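PDB 3ILK: uncharacterized tRNA/rRNA methyltransferase HI_0380 from Haemophilus influenzae, which probably binds RNA and methylates it with S-adenosyl-L-methionine as the methyl donor, as a member of the TrmH family of SPOUT methyltransferases. Local coordinates for residues G19-A24 with K42-Q47; I8-I13 with M147-V152; S23-M28 with E56-N61; R63-D66 with E70-D73. All coordinates share one frame; numbering follows the deposited sequence.

Interaction 1: residues G19-A24 with K42-Q47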
loop_
_atom_site.group_PDB
_atom_site.type_symbol
_atom_site.label_atom_id
_atom_site.label_comp_id
_atom_site.label_asym_id
_atom_site.label_seq_id
_atom_site.Cartn_x
_atom_site.Cartn_y
_atom_site.Cartn_z
ATOM N N GLY A 19 0.231 -5.513 -29.719
ATOM C CA GLY A 19 0.868 -4.889 -28.565
ATOM C C GLY A 19 0.243 -5.229 -27.229
ATOM O O GLY A 19 0.935 -5.238 -26.229
ATOM N N ASN A 20 -1.063 -5.501 -27.198
ATOM C CA ASN A 20 -1.755 -5.818 -25.955
ATOM C C ASN A 20 -1.273 -7.105 -25.301
ATOM O O ASN A 20 -1.260 -7.226 -24.074
ATOM C CB ASN A 20 -3.258 -5.913 -26.201
ATOM C CG ASN A 20 -3.848 -4.595 -26.654
ATOM O OD1 ASN A 20 -3.178 -3.566 -26.605
ATOM N ND2 ASN A 20 -5.101 -4.617 -27.101
ATOM N N ILE A 21 -0.944 -8.096 -26.126
ATOM C CA ILE A 21 -0.279 -9.325 -25.640
ATOM C C ILE A 21 1.065 -8.963 -24.978
ATOM O O ILE A 21 1.391 -9.464 -23.929
ATOM C CB ILE A 21 0.012 -10.283 -26.837
ATOM C CG1 ILE A 21 -1.292 -10.736 -27.476
ATOM C CG2 ILE A 21 0.961 -11.393 -26.427
ATOM C CD1 ILE A 21 -1.087 -11.545 -28.740
ATOM N N GLY A 22 1.869 -8.123 -25.639
ATOM C CA GLY A 22 3.089 -7.678 -24.987
ATOM C C GLY A 22 2.898 -6.989 -23.616
ATOM O O GLY A 22 3.654 -7.259 -22.686
ATOM N N SER A 23 1.931 -6.066 -23.540
ATOM C CA SER A 23 1.742 -5.205 -22.369
ATOM C C SER A 23 1.234 -6.128 -21.234
ATOM O O SER A 23 1.652 -5.948 -20.084
ATOM C CB SER A 23 0.758 -4.077 -22.654
ATOM O OG SER A 23 1.258 -3.280 -23.713
ATOM N N ALA A 24 0.396 -7.104 -21.566
ATOM C CA ALA A 24 -0.066 -8.104 -20.525
ATOM C C ALA A 24 1.040 -9.043 -19.974
ATOM O O ALA A 24 1.026 -9.413 -18.764
ATOM C CB ALA A 24 -1.224 -8.944 -21.062
ATOM N N LYS A 42 -5.948 -11.945 -32.639
ATOM C CA LYS A 42 -6.114 -11.418 -33.989
ATOM C C LYS A 42 -4.766 -11.369 -34.670
ATOM O O LYS A 42 -4.626 -11.549 -35.898
ATOM C CB LYS A 42 -6.715 -10.032 -33.865
ATOM C CG LYS A 42 -6.934 -9.299 -35.173
ATOM C CD LYS A 42 -7.710 -8.024 -34.872
ATOM C CE LYS A 42 -8.228 -7.400 -36.168
ATOM N NZ LYS A 42 -7.143 -7.421 -37.163
ATOM N N SER A 43 -3.737 -11.069 -33.907
ATOM C CA SER A 43 -2.424 -11.020 -34.519
ATOM C C SER A 43 -1.341 -11.045 -33.458
ATOM O O SER A 43 -1.506 -10.471 -32.385
ATOM C CB SER A 43 -2.304 -9.749 -35.334
ATOM O OG SER A 43 -1.444 -8.874 -34.666
ATOM N N VAL A 44 -0.246 -11.729 -33.745
ATOM C CA VAL A 44 0.935 -11.655 -32.871
ATOM C C VAL A 44 2.138 -11.409 -33.757
ATOM O O VAL A 44 2.354 -12.148 -34.691
ATOM C CB VAL A 44 1.116 -12.926 -31.957
ATOM C CG1 VAL A 44 -0.087 -13.888 -31.986
ATOM C CG2 VAL A 44 2.460 -13.578 -32.168
ATOM N N ASP A 45 2.924 -10.383 -33.467
ATOM C CA ASP A 45 3.993 -9.978 -34.380
ATOM C C ASP A 45 5.040 -9.246 -33.554
ATOM O O ASP A 45 5.026 -9.357 -32.334
ATOM C CB ASP A 45 3.416 -9.057 -35.452
ATOM C CG ASP A 45 2.740 -7.826 -34.847
ATOM O OD1 ASP A 45 3.148 -7.384 -33.744
ATOM O OD2 ASP A 45 1.777 -7.310 -35.452
ATOM N N GLU A 46 5.909 -8.477 -34.208
ATOM C CA GLU A 46 6.985 -7.788 -33.507
ATOM C C GLU A 46 6.484 -6.927 -32.330
ATOM O O GLU A 46 7.097 -6.922 -31.265
ATOM C CB GLU A 46 7.852 -6.982 -34.472
ATOM C CG GLU A 46 9.116 -6.388 -33.845
ATOM C CD GLU A 46 10.286 -7.381 -33.725
ATOM O OE1 GLU A 46 11.285 -7.240 -34.486
ATOM O OE2 GLU A 46 10.217 -8.289 -32.854
ATOM N N GLN A 47 5.353 -6.248 -32.514
ATOM C CA GLN A 47 4.739 -5.451 -31.454
ATOM C C GLN A 47 4.391 -6.238 -30.182
ATOM O O GLN A 47 4.462 -5.672 -29.091
ATOM C CB GLN A 47 3.491 -4.704 -31.961
ATOM C CG GLN A 47 3.772 -3.648 -33.017
ATOM C CD GLN A 47 4.956 -2.791 -32.637
ATOM O OE1 GLN A 47 4.951 -2.121 -31.589
ATOM N NE2 GLN A 47 5.999 -2.825 -33.469
#
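Ile21 reaches out from the first helix of the SpoU methylase fold and lays its CD1 methyl over the loop at Ser43 and Val44. Ile21 CD1 lies 3.8 Å from Ser43 O and 4.1 Å from Val44 CG1. The two side chains meet at a slant, and the end methyl of Ile21 touches both a carbonyl oxygen and the Val44 branch. In Ile21 the CG1 branch stands opposite the carbonyl carbon (chi1 -63°) and then runs extended through chi2, 174°. This carries CD1 outward to the loop. Thr15 and Pro41 touch the same isoleucine.

A second touch lies two residues earlier in the helix, at Gly19. Gly19 and Gln47 come together with their CA atoms 4.9 Å apart. Gly19 CA sits 3.7 Å from Gln47 O, and Gln47 CB packs 4.0 Å from Gly19 N. Glycine has no side chain, and the backbones meet closely here. The Gln47 chain bends at chi2 and its amide leads away from the helix.

Each segment has its own polar bonds. Asp45 is the N-cap of helix 46-50. Asp45 OD1 takes a weak bond from Gln47 N at 2.8 Å, with an N-H...O angle of only 122°, and also pairs with Ser18 OG at the start of helix 18-31. Ser23 OG bonds to Gly19 O at 3.2 Å from above the carbonyl plane, and Ser23 N uses the same oxygen.

The contact thus joins two helix starts near the surface. Between the segments themselves it rests on van der Waals touch, while the Asp45 carboxylate ties the two helix ends through Ser18.

Interaction 2: residues I8-I13 with M147-V152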
loop_
_atom_site.group_PDB
_atom_site.type_symbol
_atom_site.label_atom_id
_atom_site.label_comp_id
_atom_site.label_asym_id
_atom_site.label_seq_id
_atom_site.Cartn_x
_atom_site.Cartn_y
_atom_site.Cartn_z
ATOM N N ILE A 8 -0.735 -21.002 -12.229
ATOM C CA ILE A 8 -1.821 -20.073 -12.638
ATOM C C ILE A 8 -1.673 -19.718 -14.122
ATOM O O ILE A 8 -0.693 -19.124 -14.519
ATOM C CB ILE A 8 -1.805 -18.731 -11.851
ATOM C CG1 ILE A 8 -1.958 -18.959 -10.317
ATOM C CG2 ILE A 8 -2.840 -17.749 -12.435
ATOM C CD1 ILE A 8 -1.397 -17.736 -9.432
ATOM N N ARG A 9 -2.646 -20.115 -14.917
ATOM C CA ARG A 9 -2.647 -19.784 -16.338
ATOM C C ARG A 9 -3.470 -18.530 -16.541
ATOM O O ARG A 9 -4.657 -18.501 -16.189
ATOM C CB ARG A 9 -3.232 -20.958 -17.154
ATOM C CG ARG A 9 -3.247 -20.727 -18.707
ATOM C CD ARG A 9 -3.807 -21.924 -19.465
ATOM N NE ARG A 9 -3.133 -23.182 -19.101
ATOM C CZ ARG A 9 -3.625 -24.412 -19.263
ATOM N NH1 ARG A 9 -4.830 -24.640 -19.808
ATOM N NH2 ARG A 9 -2.898 -25.440 -18.838
ATOM N N ILE A 10 -2.876 -17.535 -17.182
ATOM C CA ILE A 10 -3.567 -16.323 -17.584
ATOM C C ILE A 10 -4.065 -16.519 -19.025
ATOM O O ILE A 10 -3.276 -16.766 -19.925
ATOM C CB ILE A 10 -2.609 -15.091 -17.475
ATOM C CG1 ILE A 10 -2.158 -14.855 -16.018
ATOM C CG2 ILE A 10 -3.227 -13.790 -18.079
ATOM C CD1 ILE A 10 -3.267 -14.433 -15.070
ATOM N N VAL A 11 -5.377 -16.441 -19.233
ATOM C CA VAL A 11 -5.914 -16.642 -20.580
ATOM C C VAL A 11 -6.450 -15.330 -21.136
ATOM O O VAL A 11 -7.255 -14.684 -20.512
ATOM C CB VAL A 11 -7.066 -17.688 -20.584
ATOM C CG1 VAL A 11 -7.596 -17.877 -22.060
ATOM C CG2 VAL A 11 -6.607 -19.045 -19.853
ATOM N N LEU A 12 -6.034 -14.949 -22.336
ATOM C CA LEU A 12 -6.554 -13.765 -22.970
ATOM C C LEU A 12 -7.413 -14.126 -24.213
ATOM O O LEU A 12 -6.892 -14.644 -25.263
ATOM C CB LEU A 12 -5.391 -12.856 -23.409
ATOM C CG LEU A 12 -4.238 -12.562 -22.443
ATOM C CD1 LEU A 12 -3.213 -11.555 -23.099
ATOM C CD2 LEU A 12 -4.715 -12.026 -21.084
ATOM N N ILE A 13 -8.717 -13.844 -24.081
ATOM C CA ILE A 13 -9.692 -14.109 -25.156
ATOM C C ILE A 13 -9.658 -13.074 -26.259
ATOM O O ILE A 13 -10.016 -11.915 -26.043
ATOM C CB ILE A 13 -11.122 -14.143 -24.650
ATOM C CG1 ILE A 13 -11.252 -15.064 -23.388
ATOM C CG2 ILE A 13 -12.072 -14.636 -25.739
ATOM C CD1 ILE A 13 -10.805 -16.516 -23.602
HETATM N N MSE A 147 -4.245 -3.314 -18.048
HETATM C CA MSE A 147 -4.582 -2.722 -16.747
HETATM C C MSE A 147 -5.215 -3.822 -15.895
HETATM O O MSE A 147 -4.838 -4.000 -14.732
HETATM C CB MSE A 147 -5.572 -1.537 -16.911
HETATM C CG MSE A 147 -5.015 -0.285 -17.564
HETATM SE SE MSE A 147 -6.383 1.083 -18.159
HETATM C CE MSE A 147 -5.064 2.567 -18.503
ATOM N N ALA A 148 -6.141 -4.593 -16.489
ATOM C CA ALA A 148 -6.806 -5.630 -15.733
ATOM C C ALA A 148 -5.845 -6.737 -15.270
ATOM O O ALA A 148 -5.931 -7.215 -14.129
ATOM C CB ALA A 148 -8.025 -6.194 -16.493
ATOM N N VAL A 149 -4.944 -7.148 -16.155
ATOM C CA VAL A 149 -3.982 -8.190 -15.826
ATOM C C VAL A 149 -3.002 -7.691 -14.761
ATOM O O VAL A 149 -2.731 -8.404 -13.816
ATOM C CB VAL A 149 -3.249 -8.727 -17.108
ATOM C CG1 VAL A 149 -2.103 -9.754 -16.744
ATOM C CG2 VAL A 149 -4.312 -9.374 -18.089
ATOM N N GLN A 150 -2.492 -6.469 -14.931
ATOM C CA GLN A 150 -1.604 -5.831 -13.924
ATOM C C GLN A 150 -2.265 -5.924 -12.549
ATOM O O GLN A 150 -1.650 -6.438 -11.610
ATOM C CB GLN A 150 -1.330 -4.377 -14.301
ATOM C CG GLN A 150 -0.201 -3.645 -13.509
ATOM C CD GLN A 150 1.163 -4.338 -13.520
ATOM O OE1 GLN A 150 1.424 -5.156 -12.642
ATOM N NE2 GLN A 150 2.075 -3.959 -14.459
ATOM N N LEU A 151 -3.530 -5.501 -12.441
ATOM C CA LEU A 151 -4.170 -5.423 -11.117
ATOM C C LEU A 151 -4.426 -6.781 -10.548
ATOM O O LEU A 151 -4.239 -7.009 -9.338
ATOM C CB LEU A 151 -5.514 -4.684 -11.163
ATOM C CG LEU A 151 -5.597 -3.180 -11.330
ATOM C CD1 LEU A 151 -6.939 -2.729 -10.812
ATOM C CD2 LEU A 151 -4.493 -2.497 -10.540
ATOM N N VAL A 152 -4.843 -7.714 -11.389
ATOM C CA VAL A 152 -5.182 -9.088 -10.822
ATOM C C VAL A 152 -3.867 -9.767 -10.382
ATOM O O VAL A 152 -3.803 -10.429 -9.320
ATOM C CB VAL A 152 -5.880 -9.950 -11.888
ATOM C CG1 VAL A 152 -5.971 -11.446 -11.454
ATOM C CG2 VAL A 152 -7.255 -9.373 -12.218
#
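Val149 on helix 145-169 pushes both its methyls toward strand 8-13, and each finds a different partner. Val149 CG2 meets Leu12 CD2 at 4.0 Å. Val149 CG1 lies 4.4 Å from Ile10 CG2, a looser touch. The valine takes the rotamer with CG1 opposite the backbone N (chi1 174°), which sets CG2 beside that nitrogen. The two methyls fork in this way across the strand residues Ile10 and Leu12.

Leu12 comes at Val149 about at right angles. Its CA-CB bond does not aim at the helix. The bond to CG then turns away from the carbonyl carbon (chi1 -46°), and the end of the side chain swings nearer. Only its CD2 branch makes the touch with Val149; CD1 packs on Ala24 of helix 18-31. The CB of Ile10 points toward the helix. Ile10 presents its CG2 branch, while its CG1 arm is folded at chi2, -66°.

Strand 8-13 lies inside the parallel sheet of the SPOUT methyltransferase fold, between strands 35-39 and 109-113. Helix 145-169 covers one face of that sheet. Phe113 of strand 109-113 and Met28, a selenomethionine of helix 18-31, also touch both Ile10 and Val149. Ile10, Leu12 and Val149 are all buried.

The probable S-adenosyl-L-methionine site is near: the side chain of Val149 is about 7 Å from that of Thr81, assigned to this site by similarity. Another part of the helix surface meets the second subunit. There Met147 and Leu151 each pack on the same residue of the other copy, and Gln150 packs on Leu143 of the second subunit.

Interaction 3: residues S23-M28 with E56-N61. With SO4 (sulfate ion), chain I.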
loop_
_atom_site.group_PDB
_atom_site.type_symbol
_atom_site.label_atom_id
_atom_site.label_comp_id
_atom_site.label_asym_id
_atom_site.label_seq_id
_atom_site.Cartn_x
_atom_site.Cartn_y
_atom_site.Cartn_z
ATOM N N SER A 23 1.931 -6.066 -23.540
ATOM C CA SER A 23 1.742 -5.205 -22.369
ATOM C C SER A 23 1.234 -6.128 -21.234
ATOM O O SER A 23 1.652 -5.948 -20.084
ATOM C CB SER A 23 0.758 -4.077 -22.654
ATOM O OG SER A 23 1.258 -3.280 -23.713
ATOM N N ALA A 24 0.396 -7.104 -21.566
ATOM C CA ALA A 24 -0.066 -8.104 -20.525
ATOM C C ALA A 24 1.040 -9.043 -19.974
ATOM O O ALA A 24 1.026 -9.413 -18.764
ATOM C CB ALA A 24 -1.224 -8.944 -21.062
ATOM N N ALA A 25 1.917 -9.506 -20.878
ATOM C CA ALA A 25 3.104 -10.324 -20.531
ATOM C C ALA A 25 4.033 -9.548 -19.598
ATOM O O ALA A 25 4.491 -10.065 -18.591
ATOM C CB ALA A 25 3.882 -10.693 -21.795
ATOM N N ARG A 26 4.317 -8.302 -19.956
ATOM C CA ARG A 26 5.030 -7.388 -19.030
ATOM C C ARG A 26 4.365 -7.292 -17.629
ATOM O O ARG A 26 5.035 -7.549 -16.597
ATOM C CB ARG A 26 5.234 -6.013 -19.721
ATOM C CG ARG A 26 6.070 -4.999 -18.921
ATOM C CD ARG A 26 6.034 -3.653 -19.599
ATOM N NE ARG A 26 7.008 -2.701 -19.034
ATOM C CZ ARG A 26 7.199 -1.467 -19.480
ATOM N NH1 ARG A 26 6.511 -1.014 -20.509
ATOM N NH2 ARG A 26 8.086 -0.691 -18.903
ATOM N N ALA A 27 3.062 -6.963 -17.570
ATOM C CA ALA A 27 2.328 -6.899 -16.271
ATOM C C ALA A 27 2.475 -8.189 -15.440
ATOM O O ALA A 27 2.852 -8.144 -14.261
ATOM C CB ALA A 27 0.813 -6.553 -16.466
HETATM N N MSE A 28 2.261 -9.317 -16.080
HETATM C CA MSE A 28 2.500 -10.617 -15.460
HETATM C C MSE A 28 3.916 -10.788 -14.865
HETATM O O MSE A 28 4.067 -11.288 -13.705
HETATM C CB MSE A 28 2.293 -11.742 -16.482
HETATM C CG MSE A 28 0.873 -11.867 -17.010
HETATM SE SE MSE A 28 0.658 -13.146 -18.448
HETATM C CE MSE A 28 1.344 -14.781 -17.725
ATOM N N GLU A 56 9.785 -11.067 -23.081
ATOM C CA GLU A 56 9.621 -11.850 -24.302
ATOM C C GLU A 56 9.419 -13.340 -24.028
ATOM O O GLU A 56 8.698 -14.015 -24.769
ATOM C CB GLU A 56 10.807 -11.681 -25.248
ATOM C CG GLU A 56 10.927 -10.306 -25.906
ATOM C CD GLU A 56 11.615 -9.275 -25.013
ATOM O OE1 GLU A 56 11.875 -9.572 -23.828
ATOM O OE2 GLU A 56 11.912 -8.158 -25.503
ATOM N N ASN A 57 10.078 -13.852 -22.991
ATOM C CA ASN A 57 10.012 -15.272 -22.686
ATOM C C ASN A 57 8.557 -15.713 -22.536
ATOM O O ASN A 57 8.145 -16.801 -23.035
ATOM C CB ASN A 57 10.823 -15.606 -21.422
ATOM C CG ASN A 57 10.298 -14.870 -20.157
ATOM O OD1 ASN A 57 10.243 -13.616 -20.091
ATOM N ND2 ASN A 57 9.910 -15.654 -19.151
ATOM N N ILE A 58 7.776 -14.857 -21.867
ATOM C CA ILE A 58 6.346 -15.142 -21.601
ATOM C C ILE A 58 5.558 -15.214 -22.914
ATOM O O ILE A 58 4.798 -16.141 -23.111
ATOM C CB ILE A 58 5.757 -14.157 -20.540
ATOM C CG1 ILE A 58 6.489 -14.341 -19.190
ATOM C CG2 ILE A 58 4.223 -14.280 -20.461
ATOM C CD1 ILE A 58 6.186 -13.285 -18.076
ATOM N N VAL A 59 5.819 -14.276 -23.833
ATOM C CA VAL A 59 5.197 -14.257 -25.154
ATOM C C VAL A 59 5.622 -15.460 -26.006
ATOM O O VAL A 59 4.764 -16.070 -26.681
ATOM C CB VAL A 59 5.550 -12.953 -25.900
ATOM C CG1 VAL A 59 4.932 -12.916 -27.339
ATOM C CG2 VAL A 59 5.150 -11.753 -25.084
ATOM N N LYS A 60 6.914 -15.830 -25.945
ATOM C CA LYS A 60 7.429 -17.010 -26.699
ATOM C C LYS A 60 6.760 -18.289 -26.253
ATOM O O LYS A 60 6.374 -19.152 -27.070
ATOM C CB LYS A 60 8.964 -17.182 -26.501
ATOM C CG LYS A 60 9.857 -16.145 -27.174
ATOM C CD LYS A 60 11.339 -16.478 -26.841
ATOM C CE LYS A 60 12.276 -15.433 -27.394
ATOM N NZ LYS A 60 13.717 -15.651 -27.023
ATOM N N ASN A 61 6.627 -18.431 -24.933
ATOM C CA ASN A 61 6.138 -19.692 -24.379
ATOM C C ASN A 61 4.626 -19.791 -24.306
ATOM O O ASN A 61 4.091 -20.803 -23.905
ATOM C CB ASN A 61 6.830 -19.966 -23.028
ATOM C CG ASN A 61 8.328 -20.339 -23.202
ATOM O OD1 ASN A 61 9.200 -19.725 -22.621
ATOM N ND2 ASN A 61 8.601 -21.339 -23.998
HETATM S S SO4 I . 7.481 2.401 -21.423
HETATM O O1 SO4 I . 8.776 1.750 -21.358
HETATM O O2 SO4 I . 6.968 2.335 -22.796
HETATM O O3 SO4 I . 6.535 1.713 -20.556
HETATM O O4 SO4 I . 7.563 3.789 -21.020
#
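Two helices of the SpoU methylase fold pack here through a small buried apolar patch. The segments 23-28 and 56-61 cross at 119°, with axes 8.8 Å apart at the closest point. Ala25 is the centre of the patch. Ala25 CB touches Val59 CG2 at 3.7 Å and Ile58 CG2 at 3.8 Å. The short methyl allows close approach of the backbones, and Ala25 CA and Ile58 CA are 5.9 Å apart. Ile58 touches Ala25 with two of its branches, CG2 on Ala25 CB and CD1 on Ala25 O. Ile58 CG2 also meets Met28 CE at 4.0 Å. Met28 is a selenomethionine whose chain bends at chi3 (56°), which turns the CE methyl onto Ile58.

Arg26 points away from helix 56-61. Its extended chain brings the guanidinium edge to a sulfate, probably from the crystallisation liquor. Arg26 NH1 bonds to sulfate O3 at 2.7 Å, and NH2 adds a weak bond to the same oxygen. Asn20 and Asn144 of the second subunit hold this ion too, so it bridges the dimer.

Leu36 of strand 35-39 packs on both Met28 and Ile58. Helix 145-169 touches helix 18-31 at Ser23, Ala27 and Met28.

Interaction 4: residues R63-D66 with E70-D73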
loop_
_atom_site.group_PDB
_atom_site.type_symbol
_atom_site.label_atom_id
_atom_site.label_comp_id
_atom_site.label_asym_id
_atom_site.label_seq_id
_atom_site.Cartn_x
_atom_site.Cartn_y
_atom_site.Cartn_z
ATOM N N ARG A 63 0.845 -20.495 -24.895
ATOM C CA ARG A 63 -0.088 -21.286 -25.646
ATOM C C ARG A 63 -0.946 -20.426 -26.578
ATOM O O ARG A 63 -1.273 -19.286 -26.274
ATOM C CB ARG A 63 -1.037 -21.998 -24.706
ATOM C CG ARG A 63 -0.395 -23.044 -24.017
ATOM C CD ARG A 63 -1.411 -23.844 -23.220
ATOM N NE ARG A 63 -0.608 -24.737 -22.400
ATOM C CZ ARG A 63 -1.071 -25.775 -21.737
ATOM N NH1 ARG A 63 -2.370 -26.069 -21.784
ATOM N NH2 ARG A 63 -0.204 -26.506 -21.048
ATOM N N VAL A 64 -1.324 -21.033 -27.696
ATOM C CA VAL A 64 -2.246 -20.411 -28.615
ATOM C C VAL A 64 -3.233 -21.436 -29.100
ATOM O O VAL A 64 -2.884 -22.361 -29.846
ATOM C CB VAL A 64 -1.561 -19.801 -29.800
ATOM C CG1 VAL A 64 -2.591 -18.979 -30.560
ATOM C CG2 VAL A 64 -0.437 -18.925 -29.335
ATOM N N VAL A 65 -4.483 -21.233 -28.690
ATOM C CA VAL A 65 -5.553 -22.174 -29.010
ATOM C C VAL A 65 -6.741 -21.422 -29.629
ATOM O O VAL A 65 -6.813 -20.170 -29.592
ATOM C CB VAL A 65 -6.009 -23.029 -27.758
ATOM C CG1 VAL A 65 -4.810 -23.849 -27.174
ATOM C CG2 VAL A 65 -6.682 -22.149 -26.637
ATOM N N ASP A 66 -7.659 -22.222 -30.163
ATOM C CA ASP A 66 -8.820 -21.772 -30.890
ATOM C C ASP A 66 -10.111 -21.817 -30.058
ATOM O O ASP A 66 -11.137 -21.400 -30.536
ATOM C CB ASP A 66 -9.006 -22.693 -32.118
ATOM C CG ASP A 66 -9.653 -21.989 -33.256
ATOM O OD1 ASP A 66 -9.653 -20.735 -33.220
ATOM O OD2 ASP A 66 -10.128 -22.665 -34.208
ATOM N N GLU A 70 -10.111 -25.600 -24.785
ATOM C CA GLU A 70 -8.677 -25.895 -24.826
ATOM C C GLU A 70 -7.923 -24.931 -23.889
ATOM O O GLU A 70 -7.048 -25.376 -23.110
ATOM C CB GLU A 70 -8.127 -25.847 -26.259
ATOM C CG GLU A 70 -8.584 -27.024 -27.070
ATOM C CD GLU A 70 -8.491 -26.769 -28.565
ATOM O OE1 GLU A 70 -7.869 -27.597 -29.250
ATOM O OE2 GLU A 70 -9.059 -25.761 -29.056
ATOM N N ALA A 71 -8.319 -23.646 -23.909
ATOM C CA ALA A 71 -7.620 -22.628 -23.115
ATOM C C ALA A 71 -7.612 -22.957 -21.629
ATOM O O ALA A 71 -6.693 -22.585 -20.947
ATOM C CB ALA A 71 -8.175 -21.227 -23.353
ATOM N N VAL A 72 -8.622 -23.676 -21.138
ATOM C CA VAL A 72 -8.709 -24.014 -19.715
ATOM C C VAL A 72 -8.515 -25.485 -19.428
ATOM O O VAL A 72 -8.753 -25.937 -18.289
ATOM C CB VAL A 72 -10.051 -23.583 -19.092
ATOM C CG1 VAL A 72 -10.267 -22.048 -19.163
ATOM C CG2 VAL A 72 -11.238 -24.370 -19.718
ATOM N N ASP A 73 -8.107 -26.239 -20.450
ATOM C CA ASP A 73 -7.692 -27.652 -20.330
ATOM C C ASP A 73 -6.868 -27.857 -19.040
ATOM O O ASP A 73 -5.883 -27.150 -18.793
ATOM C CB ASP A 73 -6.833 -28.009 -21.573
ATOM C CG ASP A 73 -6.270 -29.452 -21.552
ATOM O OD1 ASP A 73 -5.034 -29.624 -21.389
ATOM O OD2 ASP A 73 -7.052 -30.399 -21.759
HETATM O O HOH W 1 -2.978 -28.255 -20.356
HETATM O O HOH W 2 -6.732 -24.930 -30.763
#
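Arg63 NH1 gives a bond of 2.7 Å to water 1, and that water donates to Asp73 OD1, also at 2.7 Å. The contact is the tight strand-to-helix turn at the edge of the parallel sheet of the SPOUT fold. Strand 63-65 is the outermost strand on this side, and helix 68-71 folds back beside it. The water lies in the plane of the guanidinium, at its edge. Arg63 NH1 and Asp73 OD1 themselves stay 4.5 Å apart, beyond a salt bridge. Arg9 NH2 is also close to Arg63 NH1, and the Asp73 carboxylate may ease that like-charge pair.

A second water does the same at the other end. Water 2 accepts from Asp66 N at 2.9 Å and donates to Glu70 OE2 at 3.0 Å. Ser67 OG bonds directly to Glu70 OE2. This oxygen is therefore held by a residue of the turn as well as by the water.

Val65 makes the apolar part of the contact. Val65 CB packs on Glu70 CB, 3.8 Å away. With CG1 opposite the carbonyl carbon (chi1 -59°), CG2 is left between the backbone N and the carbonyl carbon and faces the helix. Val65 CG2 comes to 3.5 Å from Ala71 N and 3.7 Å from Ala71 CB.

Overall arrangement
From the N terminus, strand 8-13 opens the widest loop, which interaction 2 closes at helix 145-169. The other three interactions nest inside it. Helix 18-31 comes next and starts both interaction 1 and interaction 3, which share Ser23 and Ala24. Interaction 1 closes first, at 42-47, and interaction 3 later, at helix 56-61. Interaction 4 follows in series as a short strand-to-helix return from 63-65 to 68-71. Interactions 2 and 3 touch where Val149 packs on Met28. Interactions 2 and 4 meet where Arg9 probably bonds to the carbonyls of Ala71 and Asp73. Interactions 2 and 4 join strands of the sheet to helices, while 1 and 3 hold helix 18-31 to the loop and helices that follow it.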